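PDB 5X6S: acetylxylan esterase A from Aspergillus awamori, which hydrolyses the acetyl side groups of acetylated xylans and xylo-oligosaccharides, contributing to the breakdown of this plant polysaccharide. Local coordinates for residues V23-A28 and L56-G61; A138-S143 and M269-F274. All blocks are in the same frame, centred on the assembly; numbering follows the deposited sequence.

Contact 1. Residues V23-A28 and L56-G61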
ATOM      1  N   VAL A  23     -21.453   3.011  -6.422  1.00 17.54           N
ATOM      2  CA  VAL A  23     -21.474   3.040  -4.960  1.00 19.51           C
ATOM      3  C   VAL A  23     -22.741   2.309  -4.486  1.00 20.20           C
ATOM      4  O   VAL A  23     -23.851   2.777  -4.760  1.00 20.25           O
ATOM      5  CB  VAL A  23     -21.451   4.486  -4.397  1.00 20.56           C
ATOM      6  CG1 VAL A  23     -21.372   4.462  -2.881  1.00 22.11           C
ATOM      7  CG2 VAL A  23     -20.258   5.273  -4.942  1.00 20.35           C
ATOM      8  N   PRO A  24     -22.586   1.140  -3.844  1.00 19.18           N
ATOM      9  CA  PRO A  24     -23.792   0.396  -3.515  1.00 19.70           C
ATOM     10  C   PRO A  24     -24.633   1.044  -2.411  1.00 21.19           C
ATOM     11  O   PRO A  24     -24.135   1.837  -1.624  1.00 19.43           O
ATOM     12  CB  PRO A  24     -23.252  -0.937  -3.027  1.00 20.04           C
ATOM     13  CG  PRO A  24     -21.882  -0.633  -2.477  1.00 19.16           C
ATOM     14  CD  PRO A  24     -21.369   0.450  -3.400  1.00 18.27           C
ATOM     15  N   ASN A  25     -25.906   0.719  -2.412  1.00 21.88           N
ATOM     16  CA  ASN A  25     -26.765   1.001  -1.271  1.00 25.50           C
ATOM     17  C   ASN A  25     -26.252   0.415   0.024  1.00 23.96           C
ATOM     18  O   ASN A  25     -26.180   1.131   0.996  1.00 24.78           O
ATOM     19  CB  ASN A  25     -28.173   0.507  -1.574  1.00 27.51           C
ATOM     20  CG  ASN A  25     -28.843   1.398  -2.577  1.00 34.15           C
ATOM     21  OD1 ASN A  25     -28.649   2.648  -2.551  1.00 41.63           O
ATOM     22  ND2 ASN A  25     -29.620   0.809  -3.485  1.00 38.33           N
ATOM     23  N   ASN A  26     -25.875  -0.862   0.017  1.00 22.81           N
ATOM     24  CA  ASN A  26     -25.343  -1.570   1.178  1.00 22.16           C
ATOM     25  C   ASN A  26     -23.819  -1.288   1.306  1.00 22.40           C
ATOM     26  O   ASN A  26     -23.018  -2.190   1.420  1.00 22.11           O
ATOM     27  CB  ASN A  26     -25.659  -3.089   1.068  1.00 23.30           C
ATOM     28  CG  ASN A  26     -25.381  -3.878   2.384  1.00 25.33           C
ATOM     29  OD1 ASN A  26     -25.495  -3.308   3.483  1.00 25.25           O
ATOM     30  ND2 ASN A  26     -25.080  -5.226   2.273  1.00 20.66           N
ATOM     31  N   LEU A  27     -23.453  -0.032   1.283  1.00 21.50           N
ATOM     32  CA  LEU A  27     -22.051   0.366   1.398  1.00 23.38           C
ATOM     33  C   LEU A  27     -21.486  -0.037   2.769  1.00 23.09           C
ATOM     34  O   LEU A  27     -22.115   0.230   3.803  1.00 22.94           O
ATOM     35  CB  LEU A  27     -21.933   1.862   1.183  1.00 22.29           C
ATOM     36  CG  LEU A  27     -20.530   2.479   1.123  1.00 23.64           C
ATOM     37  CD1 LEU A  27     -19.779   1.984  -0.097  1.00 23.52           C
ATOM     38  CD2 LEU A  27     -20.649   4.002   1.141  1.00 23.46           C
ATOM     39  N   ALA A  28     -20.347  -0.730   2.775  1.00 21.47           N
ATOM     40  CA  ALA A  28     -19.611  -1.043   4.014  1.00 20.87           C
ATOM     41  C   ALA A  28     -19.103   0.210   4.713  1.00 21.26           C
ATOM     42  O   ALA A  28     -18.896   1.240   4.077  1.00 20.21           O
ATOM     43  CB  ALA A  28     -18.453  -1.964   3.764  1.00 21.09           C
ATOM     44  N   LEU A  56     -22.438  -7.881  -6.752  1.00 16.96           N
ATOM     45  CA  LEU A  56     -21.609  -8.331  -5.614  1.00 16.56           C
ATOM     46  C   LEU A  56     -21.290  -7.215  -4.584  1.00 16.44           C
ATOM     47  O   LEU A  56     -21.191  -7.491  -3.363  1.00 16.44           O
ATOM     48  CB  LEU A  56     -20.350  -9.011  -6.130  1.00 16.53           C
ATOM     49  CG  LEU A  56     -20.534 -10.339  -6.899  1.00 18.28           C
ATOM     50  CD1 LEU A  56     -19.306 -10.680  -7.724  1.00 18.38           C
ATOM     51  CD2 LEU A  56     -20.903 -11.500  -5.953  1.00 19.12           C
ATOM     52  N   SER A  57     -21.144  -5.977  -5.047  1.00 16.14           N
ATOM     53  CA  SER A  57     -20.907  -4.820  -4.153  1.00 16.27           C
ATOM     54  C   SER A  57     -22.068  -4.626  -3.183  1.00 16.97           C
ATOM     55  O   SER A  57     -21.901  -4.159  -2.092  1.00 18.04           O
ATOM     56  CB  SER A  57     -20.692  -3.540  -4.947  1.00 16.40           C
ATOM     57  OG  SER A  57     -21.900  -2.941  -5.320  1.00 19.09           O
ATOM     58  N   GLU A  58     -23.262  -5.025  -3.594  1.00 17.65           N
ATOM     59  CA  GLU A  58     -24.402  -4.970  -2.699  1.00 17.40           C
ATOM     60  C   GLU A  58     -24.373  -6.063  -1.637  1.00 17.05           C
ATOM     61  O   GLU A  58     -25.019  -5.926  -0.604  1.00 17.83           O
ATOM     62  CB  GLU A  58     -25.717  -4.990  -3.483  1.00 17.38           C
ATOM     63  CG  GLU A  58     -25.930  -3.730  -4.344  1.00 17.88           C
ATOM     64  CD  GLU A  58     -26.229  -2.455  -3.571  1.00 18.27           C
ATOM     65  OE1 GLU A  58     -26.308  -2.472  -2.314  1.00 20.47           O
ATOM     66  OE2 GLU A  58     -26.354  -1.401  -4.232  1.00 18.00           O
ATOM     67  N   GLN A  59     -23.619  -7.135  -1.869  1.00 18.69           N
ATOM     68  CA  GLN A  59     -23.430  -8.124  -0.852  1.00 19.71           C
ATOM     69  C   GLN A  59     -22.311  -7.699   0.076  1.00 19.33           C
ATOM     70  O   GLN A  59     -22.450  -7.779   1.312  1.00 21.52           O
ATOM     71  CB  GLN A  59     -23.112  -9.470  -1.445  1.00 21.80           C
ATOM     72  CG  GLN A  59     -24.264 -10.061  -2.218  1.00 26.45           C
ATOM     73  CD  GLN A  59     -23.845 -11.251  -3.063  1.00 29.09           C
ATOM     74  OE1 GLN A  59     -23.046 -12.117  -2.612  1.00 26.82           O
ATOM     75  NE2 GLN A  59     -24.354 -11.278  -4.319  1.00 23.49           N
ATOM     76  N   TYR A  60     -21.201  -7.257  -0.511  1.00 18.43           N
ATOM     77  CA  TYR A  60     -19.924  -7.100   0.242  1.00 19.07           C
ATOM     78  C   TYR A  60     -19.580  -5.662   0.574  1.00 18.92           C
ATOM     79  O   TYR A  60     -18.689  -5.393   1.390  1.00 19.62           O
ATOM     80  CB  TYR A  60     -18.798  -7.813  -0.531  1.00 19.79           C
ATOM     81  CG  TYR A  60     -18.965  -9.312  -0.617  1.00 19.48           C
ATOM     82  CD1 TYR A  60     -18.793 -10.120   0.502  1.00 21.11           C
ATOM     83  CD2 TYR A  60     -19.345  -9.920  -1.805  1.00 18.21           C
ATOM     84  CE1 TYR A  60     -18.955 -11.496   0.411  1.00 20.33           C
ATOM     85  CE2 TYR A  60     -19.527 -11.280  -1.889  1.00 20.01           C
ATOM     86  CZ  TYR A  60     -19.343 -12.058  -0.776  1.00 21.25           C
ATOM     87  OH  TYR A  60     -19.495 -13.421  -0.897  1.00 24.23           O
ATOM     88  N   GLY A  61     -20.307  -4.723  -0.010  1.00 18.07           N
ATOM     89  CA  GLY A  61     -20.223  -3.314   0.363  1.00 16.55           C
ATOM     90  C   GLY A  61     -19.060  -2.510  -0.171  1.00 16.26           C
ATOM     91  O   GLY A  61     -18.829  -1.383   0.310  1.00 17.51           O
TER
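The carboxylate of Glu58 grips two successive backbone N-H groups, those of Asn25 and Asn26. Asn25 N donates to Glu58 OE2 over 2.8 Å, in a bond bent to 144°, and Asn26 N reaches Glu58 OE1 over 2.9 Å in a nearly straight one. Each oxygen is met on its syn side, with the donor a little out of the carboxylate plane, and OE2 also bonds the hydroxyl of Tyr22, so three bonds fix the rotation of the group. CG of Glu58 stands beside its own backbone N, and a bend at chi2 (-71°) folds the chain across, so that the carboxylate turns back to the loop. Pro24 packs against the same carboxylate with CB 3.4 Å from Glu58 OE2, while its CB and CG also cover Ser57, whose OG is taken up by Ala54 O within the helix. The loop 23-28 leaves strand 18-23 and leads toward strand 33-37 of the alpha/beta-hydrolase sheet, and here it is clamped to the last turn of helix 53-60. It doubles back in an inverse gamma turn centred on Asn26, closed by a weak bond from Leu27 N to Asn25 O. The Asn26 side chain extends with CG anti to the backbone N (chi1 -169°), which carries ND2 to Glu58 O at 3.0 Å; that oxygen lies in the amide plane, although the donor is tilted from the carbonyl plane. Gly61, with positive phi, turns the chain out of the helix, and Gly61 CA lies 3.2 Å from Asn26 O, leaving little room for a side chain there. Beyond it, Ala28 N donates to Gly61 O at 3.0 Å, while Leu27 CD1 and Ala28 CB both touch that oxygen.

Contact 2. Residues A138-S143 and M269-F274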
ATOM      1  N   ALA A 138      -4.603  -7.569  -4.729  1.00 16.63           N
ATOM      2  CA  ALA A 138      -4.744  -8.748  -5.623  1.00 17.26           C
ATOM      3  C   ALA A 138      -5.375  -8.307  -6.892  1.00 16.63           C
ATOM      4  O   ALA A 138      -6.031  -7.224  -6.924  1.00 16.47           O
ATOM      5  CB  ALA A 138      -5.589  -9.861  -4.976  1.00 16.74           C
ATOM      6  N   ALA A 139      -5.198  -9.107  -7.936  1.00 16.64           N
ATOM      7  CA  ALA A 139      -5.687  -8.839  -9.275  1.00 16.43           C
ATOM      8  C   ALA A 139      -6.150 -10.114  -9.898  1.00 17.52           C
ATOM      9  O   ALA A 139      -5.516 -11.177  -9.648  1.00 16.34           O
ATOM     10  CB  ALA A 139      -4.605  -8.272 -10.150  1.00 17.27           C
ATOM     11  N   THR A 140      -7.187 -10.029 -10.745  1.00 16.28           N
ATOM     12  CA  THR A 140      -7.687 -11.205 -11.516  1.00 16.64           C
ATOM     13  C   THR A 140      -7.690 -10.826 -12.975  1.00 16.35           C
ATOM     14  O   THR A 140      -8.312  -9.820 -13.366  1.00 16.72           O
ATOM     15  CB  THR A 140      -9.094 -11.702 -11.003  1.00 16.19           C
ATOM     16  OG1 THR A 140      -8.992 -12.163  -9.643  1.00 17.89           O
ATOM     17  CG2 THR A 140      -9.650 -12.863 -11.865  1.00 16.00           C
ATOM     18  N   VAL A 141      -7.042 -11.624 -13.805  1.00 15.95           N
ATOM     19  CA  VAL A 141      -6.849 -11.376 -15.217  1.00 16.94           C
ATOM     20  C   VAL A 141      -7.678 -12.382 -16.020  1.00 18.19           C
ATOM     21  O   VAL A 141      -7.446 -13.619 -15.916  1.00 18.95           O
ATOM     22  CB  VAL A 141      -5.337 -11.459 -15.596  1.00 17.36           C
ATOM     23  CG1 VAL A 141      -5.069 -11.252 -17.051  1.00 16.25           C
ATOM     24  CG2 VAL A 141      -4.507 -10.471 -14.757  1.00 18.02           C
ATOM     25  N   TYR A 142      -8.668 -11.872 -16.748  1.00 17.38           N
ATOM     26  CA  TYR A 142      -9.502 -12.685 -17.670  1.00 18.39           C
ATOM     27  C   TYR A 142      -9.041 -12.545 -19.135  1.00 17.59           C
ATOM     28  O   TYR A 142      -9.470 -11.640 -19.872  1.00 17.45           O
ATOM     29  CB  TYR A 142     -11.014 -12.380 -17.530  1.00 16.76           C
ATOM     30  CG  TYR A 142     -11.597 -12.879 -16.259  1.00 17.01           C
ATOM     31  CD1 TYR A 142     -11.866 -14.252 -16.089  1.00 16.91           C
ATOM     32  CD2 TYR A 142     -11.872 -12.023 -15.191  1.00 16.21           C
ATOM     33  CE1 TYR A 142     -12.363 -14.733 -14.905  1.00 18.60           C
ATOM     34  CE2 TYR A 142     -12.403 -12.530 -13.968  1.00 16.06           C
ATOM     35  CZ  TYR A 142     -12.660 -13.877 -13.861  1.00 18.30           C
ATOM     36  OH  TYR A 142     -13.172 -14.420 -12.731  1.00 18.64           O
ATOM     37  N   SER A 143      -8.152 -13.461 -19.570  1.00 17.72           N
ATOM     38  CA  SER A 143      -7.734 -13.496 -21.000  1.00 17.49           C
ATOM     39  C   SER A 143      -7.040 -12.224 -21.459  1.00 18.26           C
ATOM     40  O   SER A 143      -7.592 -11.430 -22.239  1.00 19.00           O
ATOM     41  CB  SER A 143      -8.923 -13.801 -21.918  1.00 17.37           C
ATOM     42  OG  SER A 143      -9.665 -14.933 -21.453  1.00 19.06           O
ATOM     43  N   MET A 269     -14.427 -12.840  -5.591  1.00 18.69           N
ATOM     44  CA  MET A 269     -14.654 -12.509  -4.190  1.00 17.70           C
ATOM     45  C   MET A 269     -13.751 -13.292  -3.219  1.00 19.67           C
ATOM     46  O   MET A 269     -13.281 -12.768  -2.187  1.00 18.62           O
ATOM     47  CB  MET A 269     -16.147 -12.680  -3.826  1.00 17.76           C
ATOM     48  CG  MET A 269     -17.132 -11.775  -4.574  1.00 17.68           C
ATOM     49  SD  MET A 269     -16.722  -9.992  -4.448  1.00 18.88           S
ATOM     50  CE  MET A 269     -15.756  -9.726  -5.927  1.00 15.49           C
ATOM     51  N   GLU A 270     -13.548 -14.565  -3.546  1.00 20.80           N
ATOM     52  CA  GLU A 270     -12.731 -15.473  -2.748  1.00 21.53           C
ATOM     53  C   GLU A 270     -11.252 -15.111  -2.908  1.00 19.87           C
ATOM     54  O   GLU A 270     -10.541 -15.045  -1.926  1.00 19.80           O
ATOM     55  CB  GLU A 270     -12.968 -16.912  -3.192  1.00 22.08           C
ATOM     56  CG  GLU A 270     -14.294 -17.458  -2.711  1.00 25.89           C
ATOM     57  CD  GLU A 270     -14.633 -18.839  -3.289  1.00 28.82           C
ATOM     58  OE1 GLU A 270     -13.718 -19.555  -3.756  1.00 30.15           O
ATOM     59  OE2 GLU A 270     -15.828 -19.171  -3.304  1.00 34.84           O
ATOM     60  N   TRP A 271     -10.816 -14.837  -4.150  1.00 19.17           N
ATOM     61  CA  TRP A 271      -9.410 -14.503  -4.399  1.00 18.56           C
ATOM     62  C   TRP A 271      -9.061 -13.180  -3.725  1.00 18.98           C
ATOM     63  O   TRP A 271      -8.002 -13.019  -3.086  1.00 17.47           O
ATOM     64  CB  TRP A 271      -9.146 -14.418  -5.901  1.00 20.04           C
ATOM     65  CG  TRP A 271      -7.758 -13.992  -6.271  1.00 19.93           C
ATOM     66  CD1 TRP A 271      -7.392 -12.886  -6.958  1.00 18.72           C
ATOM     67  CD2 TRP A 271      -6.539 -14.672  -5.920  1.00 21.33           C
ATOM     68  NE1 TRP A 271      -6.035 -12.844  -7.097  1.00 19.75           N
ATOM     69  CE2 TRP A 271      -5.486 -13.940  -6.470  1.00 20.41           C
ATOM     70  CE3 TRP A 271      -6.248 -15.856  -5.219  1.00 21.56           C
ATOM     71  CZ2 TRP A 271      -4.160 -14.334  -6.340  1.00 21.12           C
ATOM     72  CZ3 TRP A 271      -4.891 -16.240  -5.100  1.00 20.20           C
ATOM     73  CH2 TRP A 271      -3.896 -15.478  -5.642  1.00 18.96           C
ATOM     74  N   PHE A 272      -9.976 -12.218  -3.859  1.00 18.37           N
ATOM     75  CA  PHE A 272      -9.791 -10.913  -3.263  1.00 18.25           C
ATOM     76  C   PHE A 272      -9.826 -11.001  -1.764  1.00 19.25           C
ATOM     77  O   PHE A 272      -9.079 -10.300  -1.122  1.00 20.94           O
ATOM     78  CB  PHE A 272     -10.846  -9.917  -3.729  1.00 17.31           C
ATOM     79  CG  PHE A 272     -10.841  -9.635  -5.186  1.00 17.30           C
ATOM     80  CD1 PHE A 272      -9.794  -9.984  -5.979  1.00 16.19           C
ATOM     81  CD2 PHE A 272     -11.926  -8.968  -5.771  1.00 17.08           C
ATOM     82  CE1 PHE A 272      -9.813  -9.723  -7.325  1.00 17.16           C
ATOM     83  CE2 PHE A 272     -11.971  -8.685  -7.121  1.00 15.67           C
ATOM     84  CZ  PHE A 272     -10.889  -9.054  -7.921  1.00 17.33           C
ATOM     85  N   GLY A 273     -10.696 -11.850  -1.206  1.00 20.59           N
ATOM     86  CA  GLY A 273     -10.828 -12.011   0.246  1.00 21.21           C
ATOM     87  C   GLY A 273     -12.122 -11.475   0.811  1.00 22.10           C
ATOM     88  O   GLY A 273     -12.343 -11.511   2.027  1.00 21.56           O
ATOM     89  N   PHE A 274     -13.001 -10.956  -0.053  1.00 21.27           N
ATOM     90  CA  PHE A 274     -14.299 -10.483   0.439  1.00 22.46           C
ATOM     91  C   PHE A 274     -15.099 -11.666   0.959  1.00 23.66           C
ATOM     92  O   PHE A 274     -15.800 -11.522   1.964  1.00 22.97           O
ATOM     93  CB  PHE A 274     -15.110  -9.742  -0.609  1.00 21.05           C
ATOM     94  CG  PHE A 274     -14.528  -8.390  -0.997  1.00 20.18           C
ATOM     95  CD1 PHE A 274     -14.483  -7.345  -0.078  1.00 20.13           C
ATOM     96  CD2 PHE A 274     -14.021  -8.176  -2.270  1.00 18.05           C
ATOM     97  CE1 PHE A 274     -13.953  -6.095  -0.448  1.00 19.73           C
ATOM     98  CE2 PHE A 274     -13.476  -6.940  -2.642  1.00 18.10           C
ATOM     99  CZ  PHE A 274     -13.453  -5.895  -1.718  1.00 18.40           C
TER
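Trp271 sends its indole N-H to the strand backbone, with NE1 3.1 Å from Ala139 O. The bond is bent to 137°: the oxygen lies at the indole edge, somewhat tilted from its plane, and the donor sits above the carbonyl plane and misses the lone pairs. With CG anti to the backbone N (chi1 176°), the ring reaches from the helix to the strand, where Ala138 CB lies 3.7 Å from Trp271 NE1 and also touches CD1 of that ring. Thr140 OG1 comes against both aromatics, 3.2 Å from Trp271 CD1 and 3.5 Å from Phe272 CE1, and the Phe272 side chain runs across the threonine at about a right angle. Ala138 CB also touches Phe272 CD1 at 4.3 Å.

In the next shell, the buried hydroxyl of Thr140 is hydrogen-bonded to Gln195 OE1 on strand 193-199. Arg193 of that strand forms a cation-pi contact with Trp271 and donates from NH2 to its carbonyl oxygen, while Phe272 stacks on Phe114 of strand 113-118. The C-terminal helix 265-272 is thereby laid over the central strand 138-142 and its two neighbours in the alpha/beta-hydrolase sheet. The attachment is mixed, and because the bent, off-lone-pair indole bond is probably weak, ring packing and the outer partners must share in holding the helix.

Contact 1 and contact 2 have centres about 17 Å apart, and both segments of contact 1 precede those of contact 2 in the sequence. Contact 1 lies toward the edge of the mixed sheet and contact 2 near its middle, with strands 63-68, 33-37 and 113-118 standing between strands 18-23 and 138-142 in the sheet order. Helices 53-60 and 265-272 join the two contacts directly: Tyr60 CE2 packs 3.6 Å from Met269 CG, and Tyr60 CE1 reaches Phe274 O. Early and C-terminal parts of the monomer's fold thus meet side by side, and both contacts lie away from Ser119, the probable charge-relay serine.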